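CCMAN5 (Cellulosimicrobium cellulans, PDB 2XSG) probably hydrolyses alpha-mannosidic linkages as a calcium-containing family 92 glycoside hydrolase, and enables the mannose-6-phosphate modification of yeast-produced human lysosomal enzymes. Local coordinates at residues A[454-466]-A[534-548]. Numbering follows the deposited sequence.
Sequences NPGASVQRGYDQY and LYQGTLWQYHWYDAY
An aromatic cluster of Y463, Y466, Y545 and Y548 joins helix 455-474 of the glycoside hydrolase family 92 catalytic domain to the chain leaving the short helix 539-542. Y466 and Y548 lie with planes nearly parallel but slid apart, each CB over the other's ring face: Y466 CB is 3.7 Å from the Y548 centroid, and Y548 CB 3.8 Å from that of Y466. A chi1 of 56° lays the Y548 ring slantwise over the helix backbone, pointing back toward its start, with OH 3.1 Å from G462 C, where glycine leaves room for it. Y548 CD2 also sits over a face of Y463, 3.7 Å from Y463 CD1. An alanine in place of Y548 would probably leave Y466 CB and this Y463 face without their aromatic cover and A488 O without its hydroxyl partner. Y545 crosses Y463 at about a right angle, its CE1 3.8 Å from Y463 CD2, while its CB meets V459 CG2. At the helix start, P455 CG rests 3.8 Å from L539 CD2. L512 of strand 508-512 touches P455, V459 and Y542; helix 478-495 packs against D546, and A682 O and G683 O, just beyond strand 677-678, bind the hydroxyls of Y463 and Y466.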
# COMPACT_ATOMS: atom_id res chain seq x y z
N ASN A 454 -9.67 -15.45 -22.37
CA ASN A 454 -9.29 -14.53 -21.30
C ASN A 454 -9.37 -15.20 -19.91
O ASN A 454 -10.26 -14.91 -19.13
CB ASN A 454 -10.14 -13.24 -21.36
CG ASN A 454 -9.51 -12.07 -20.61
OD1 ASN A 454 -8.73 -12.25 -19.67
ND2 ASN A 454 -9.84 -10.86 -21.03
N PRO A 455 -8.42 -16.12 -19.61
CA PRO A 455 -8.50 -16.84 -18.34
C PRO A 455 -8.38 -15.90 -17.13
O PRO A 455 -8.94 -16.18 -16.08
CB PRO A 455 -7.31 -17.82 -18.42
CG PRO A 455 -6.38 -17.22 -19.42
CD PRO A 455 -7.26 -16.54 -20.42
N GLY A 456 -7.69 -14.78 -17.30
CA GLY A 456 -7.47 -13.83 -16.21
C GLY A 456 -8.75 -13.15 -15.77
O GLY A 456 -9.03 -13.06 -14.57
N ALA A 457 -9.52 -12.66 -16.74
CA ALA A 457 -10.78 -12.00 -16.44
C ALA A 457 -11.78 -12.98 -15.79
O ALA A 457 -12.56 -12.58 -14.92
CB ALA A 457 -11.38 -11.39 -17.72
N SER A 458 -11.73 -14.25 -16.21
CA SER A 458 -12.60 -15.30 -15.66
C SER A 458 -12.32 -15.57 -14.19
O SER A 458 -13.23 -15.48 -13.38
CB SER A 458 -12.50 -16.61 -16.46
OG SER A 458 -12.92 -16.43 -17.81
N VAL A 459 -11.07 -15.89 -13.84
CA VAL A 459 -10.72 -16.16 -12.44
C VAL A 459 -10.98 -14.94 -11.56
O VAL A 459 -11.36 -15.08 -10.39
CB VAL A 459 -9.24 -16.66 -12.23
CG1 VAL A 459 -9.00 -18.04 -12.85
CG2 VAL A 459 -8.25 -15.66 -12.77
N GLN A 460 -10.79 -13.74 -12.11
CA GLN A 460 -11.01 -12.52 -11.35
C GLN A 460 -12.47 -12.30 -11.01
O GLN A 460 -12.78 -11.99 -9.87
CB GLN A 460 -10.44 -11.30 -12.10
CG GLN A 460 -8.91 -11.21 -11.94
CD GLN A 460 -8.34 -10.01 -12.64
OE1 GLN A 460 -8.44 -8.90 -12.14
NE2 GLN A 460 -7.74 -10.23 -13.80
N ARG A 461 -13.36 -12.48 -11.99
CA ARG A 461 -14.79 -12.39 -11.75
C ARG A 461 -15.23 -13.47 -10.76
O ARG A 461 -16.15 -13.26 -9.95
CB ARG A 461 -15.57 -12.50 -13.07
CG ARG A 461 -17.09 -12.49 -12.93
CD ARG A 461 -17.77 -12.02 -14.20
NE ARG A 461 -17.51 -10.60 -14.42
CZ ARG A 461 -17.57 -9.98 -15.60
NH1 ARG A 461 -17.93 -10.64 -16.70
NH2 ARG A 461 -17.29 -8.68 -15.67
N GLY A 462 -14.59 -14.63 -10.83
CA GLY A 462 -14.91 -15.72 -9.93
C GLY A 462 -14.73 -15.29 -8.49
O GLY A 462 -15.63 -15.47 -7.66
N TYR A 463 -13.58 -14.68 -8.19
CA TYR A 463 -13.32 -14.20 -6.83
C TYR A 463 -14.26 -13.02 -6.46
O TYR A 463 -14.77 -12.97 -5.35
CB TYR A 463 -11.85 -13.81 -6.68
CG TYR A 463 -11.26 -14.02 -5.30
CD1 TYR A 463 -12.05 -13.90 -4.15
CD2 TYR A 463 -9.91 -14.32 -5.14
CE1 TYR A 463 -11.51 -14.10 -2.88
CE2 TYR A 463 -9.36 -14.51 -3.86
CZ TYR A 463 -10.17 -14.39 -2.73
OH TYR A 463 -9.65 -14.57 -1.46
N ASP A 464 -14.48 -12.10 -7.39
CA ASP A 464 -15.43 -11.01 -7.18
C ASP A 464 -16.81 -11.51 -6.82
O ASP A 464 -17.45 -10.97 -5.91
CB ASP A 464 -15.55 -10.13 -8.42
CG ASP A 464 -14.40 -9.16 -8.56
OD1 ASP A 464 -13.72 -8.86 -7.54
OD2 ASP A 464 -14.18 -8.68 -9.69
N GLN A 465 -17.27 -12.53 -7.55
CA GLN A 465 -18.60 -13.10 -7.34
C GLN A 465 -18.71 -13.87 -6.03
O GLN A 465 -19.74 -13.77 -5.33
CB GLN A 465 -19.03 -13.97 -8.53
CG GLN A 465 -19.31 -13.19 -9.80
CD GLN A 465 -19.67 -14.11 -10.96
OE1 GLN A 465 -19.08 -15.17 -11.10
NE2 GLN A 465 -20.65 -13.72 -11.77
N TYR A 466 -17.65 -14.60 -5.67
CA TYR A 466 -17.59 -15.14 -4.32
C TYR A 466 -17.83 -14.03 -3.28
O TYR A 466 -18.64 -14.18 -2.37
CB TYR A 466 -16.28 -15.92 -4.01
CG TYR A 466 -16.13 -16.14 -2.52
CD1 TYR A 466 -16.92 -17.09 -1.85
CD2 TYR A 466 -15.25 -15.35 -1.76
CE1 TYR A 466 -16.82 -17.25 -0.45
CE2 TYR A 466 -15.15 -15.51 -0.38
CZ TYR A 466 -15.93 -16.45 0.26
OH TYR A 466 -15.81 -16.60 1.62
N LEU A 534 -3.10 -12.27 -19.98
CA LEU A 534 -2.95 -12.06 -18.54
C LEU A 534 -2.20 -10.78 -18.18
O LEU A 534 -1.27 -10.37 -18.87
CB LEU A 534 -2.22 -13.23 -17.88
CG LEU A 534 -2.86 -14.62 -17.84
CD1 LEU A 534 -1.84 -15.59 -17.29
CD2 LEU A 534 -4.12 -14.65 -17.00
N TYR A 535 -2.61 -10.18 -17.06
CA TYR A 535 -1.96 -8.98 -16.57
C TYR A 535 -0.93 -9.23 -15.47
O TYR A 535 -1.29 -9.72 -14.39
CB TYR A 535 -3.01 -7.95 -16.13
CG TYR A 535 -3.54 -7.15 -17.30
CD1 TYR A 535 -3.04 -5.87 -17.58
CD2 TYR A 535 -4.53 -7.68 -18.15
CE1 TYR A 535 -3.52 -5.13 -18.67
CE2 TYR A 535 -5.00 -6.96 -19.24
CZ TYR A 535 -4.49 -5.69 -19.49
OH TYR A 535 -4.95 -4.96 -20.57
N GLN A 536 0.33 -8.90 -15.76
CA GLN A 536 1.42 -8.95 -14.79
C GLN A 536 1.63 -10.33 -14.15
O GLN A 536 2.00 -10.43 -12.98
CB GLN A 536 1.20 -7.93 -13.68
CG GLN A 536 1.60 -6.49 -13.98
CD GLN A 536 1.48 -5.65 -12.70
OE1 GLN A 536 0.39 -5.20 -12.35
NE2 GLN A 536 2.61 -5.47 -11.99
N GLY A 537 1.42 -11.39 -14.94
CA GLY A 537 1.72 -12.74 -14.46
C GLY A 537 1.58 -13.85 -15.48
O GLY A 537 1.32 -13.61 -16.67
N THR A 538 1.75 -15.08 -14.99
CA THR A 538 1.76 -16.28 -15.81
C THR A 538 0.56 -17.14 -15.44
O THR A 538 -0.04 -16.95 -14.37
CB THR A 538 3.02 -17.13 -15.56
OG1 THR A 538 2.91 -17.76 -14.28
CG2 THR A 538 4.30 -16.30 -15.61
N LEU A 539 0.24 -18.11 -16.29
CA LEU A 539 -0.82 -19.07 -15.99
C LEU A 539 -0.58 -19.87 -14.69
O LEU A 539 -1.49 -20.02 -13.89
CB LEU A 539 -1.11 -19.98 -17.18
CG LEU A 539 -1.77 -19.24 -18.36
CD1 LEU A 539 -1.53 -19.95 -19.66
CD2 LEU A 539 -3.25 -19.00 -18.13
N TRP A 540 0.65 -20.33 -14.46
CA TRP A 540 1.00 -21.00 -13.19
C TRP A 540 0.69 -20.13 -11.97
O TRP A 540 0.26 -20.64 -10.93
CB TRP A 540 2.45 -21.39 -13.14
CG TRP A 540 2.79 -22.71 -13.76
CD1 TRP A 540 3.29 -22.92 -15.00
CD2 TRP A 540 2.66 -24.00 -13.15
NE1 TRP A 540 3.48 -24.27 -15.21
CE2 TRP A 540 3.11 -24.95 -14.09
CE3 TRP A 540 2.20 -24.44 -11.90
CZ2 TRP A 540 3.12 -26.32 -13.82
CZ3 TRP A 540 2.22 -25.81 -11.63
CH2 TRP A 540 2.68 -26.73 -12.60
N GLN A 541 0.91 -18.82 -12.10
CA GLN A 541 0.71 -17.88 -11.00
C GLN A 541 -0.80 -17.57 -10.81
O GLN A 541 -1.33 -17.61 -9.69
CB GLN A 541 1.54 -16.61 -11.23
CG GLN A 541 3.06 -16.86 -11.14
CD GLN A 541 3.91 -15.80 -11.84
OE1 GLN A 541 3.39 -14.81 -12.36
NE2 GLN A 541 5.24 -16.01 -11.85
N TYR A 542 -1.47 -17.29 -11.92
CA TYR A 542 -2.92 -17.12 -11.92
C TYR A 542 -3.71 -18.40 -11.66
O TYR A 542 -4.88 -18.33 -11.25
CB TYR A 542 -3.39 -16.50 -13.23
CG TYR A 542 -3.35 -15.00 -13.26
CD1 TYR A 542 -2.19 -14.30 -13.61
CD2 TYR A 542 -4.50 -14.27 -12.98
CE1 TYR A 542 -2.18 -12.90 -13.66
CE2 TYR A 542 -4.50 -12.88 -13.02
CZ TYR A 542 -3.34 -12.21 -13.36
OH TYR A 542 -3.40 -10.84 -13.39
N HIS A 543 -3.11 -19.57 -11.89
CA HIS A 543 -3.79 -20.84 -11.61
C HIS A 543 -4.49 -20.90 -10.23
O HIS A 543 -5.62 -21.42 -10.11
CB HIS A 543 -2.84 -22.04 -11.77
CG HIS A 543 -3.52 -23.36 -11.51
ND1 HIS A 543 -3.27 -24.12 -10.39
CD2 HIS A 543 -4.49 -24.01 -12.20
CE1 HIS A 543 -4.04 -25.20 -10.41
NE2 HIS A 543 -4.79 -25.16 -11.50
N TRP A 544 -3.81 -20.36 -9.22
CA TRP A 544 -4.21 -20.44 -7.82
C TRP A 544 -5.16 -19.30 -7.40
O TRP A 544 -5.49 -19.17 -6.22
CB TRP A 544 -2.96 -20.44 -6.90
CG TRP A 544 -1.89 -21.40 -7.35
CD1 TRP A 544 -0.74 -21.09 -8.03
CD2 TRP A 544 -1.88 -22.83 -7.16
NE1 TRP A 544 -0.01 -22.24 -8.27
CE2 TRP A 544 -0.69 -23.32 -7.76
CE3 TRP A 544 -2.76 -23.74 -6.55
CZ2 TRP A 544 -0.36 -24.68 -7.77
CZ3 TRP A 544 -2.44 -25.09 -6.57
CH2 TRP A 544 -1.25 -25.55 -7.19
N TYR A 545 -5.59 -18.48 -8.36
CA TYR A 545 -6.30 -17.24 -8.04
C TYR A 545 -7.57 -17.40 -7.23
O TYR A 545 -7.86 -16.60 -6.31
CB TYR A 545 -6.60 -16.41 -9.30
CG TYR A 545 -6.88 -14.95 -9.02
CD1 TYR A 545 -8.18 -14.50 -8.75
CD2 TYR A 545 -5.85 -14.01 -9.02
CE1 TYR A 545 -8.44 -13.15 -8.49
CE2 TYR A 545 -6.11 -12.65 -8.77
CZ TYR A 545 -7.39 -12.24 -8.50
OH TYR A 545 -7.63 -10.90 -8.25
N ASP A 546 -8.34 -18.44 -7.54
CA ASP A 546 -9.65 -18.59 -6.92
C ASP A 546 -9.50 -19.22 -5.54
O ASP A 546 -9.89 -20.37 -5.30
CB ASP A 546 -10.62 -19.31 -7.88
CG ASP A 546 -11.03 -18.41 -9.04
OD1 ASP A 546 -10.92 -17.17 -8.88
OD2 ASP A 546 -11.43 -18.92 -10.10
N ALA A 547 -8.90 -18.43 -4.65
CA ALA A 547 -8.43 -18.90 -3.36
C ALA A 547 -9.55 -19.21 -2.36
O ALA A 547 -9.27 -19.69 -1.25
CB ALA A 547 -7.42 -17.91 -2.76
N TYR A 548 -10.79 -18.94 -2.76
CA TYR A 548 -12.00 -19.26 -2.00
C TYR A 548 -12.46 -20.70 -2.22
O TYR A 548 -13.47 -21.12 -1.65
CB TYR A 548 -13.12 -18.29 -2.39
CG TYR A 548 -13.42 -18.28 -3.88
CD1 TYR A 548 -14.44 -19.05 -4.42
CD2 TYR A 548 -12.66 -17.50 -4.75
CE1 TYR A 548 -14.69 -19.06 -5.79
CE2 TYR A 548 -12.90 -17.49 -6.10
CZ TYR A 548 -13.92 -18.27 -6.62
OH TYR A 548 -14.13 -18.25 -7.97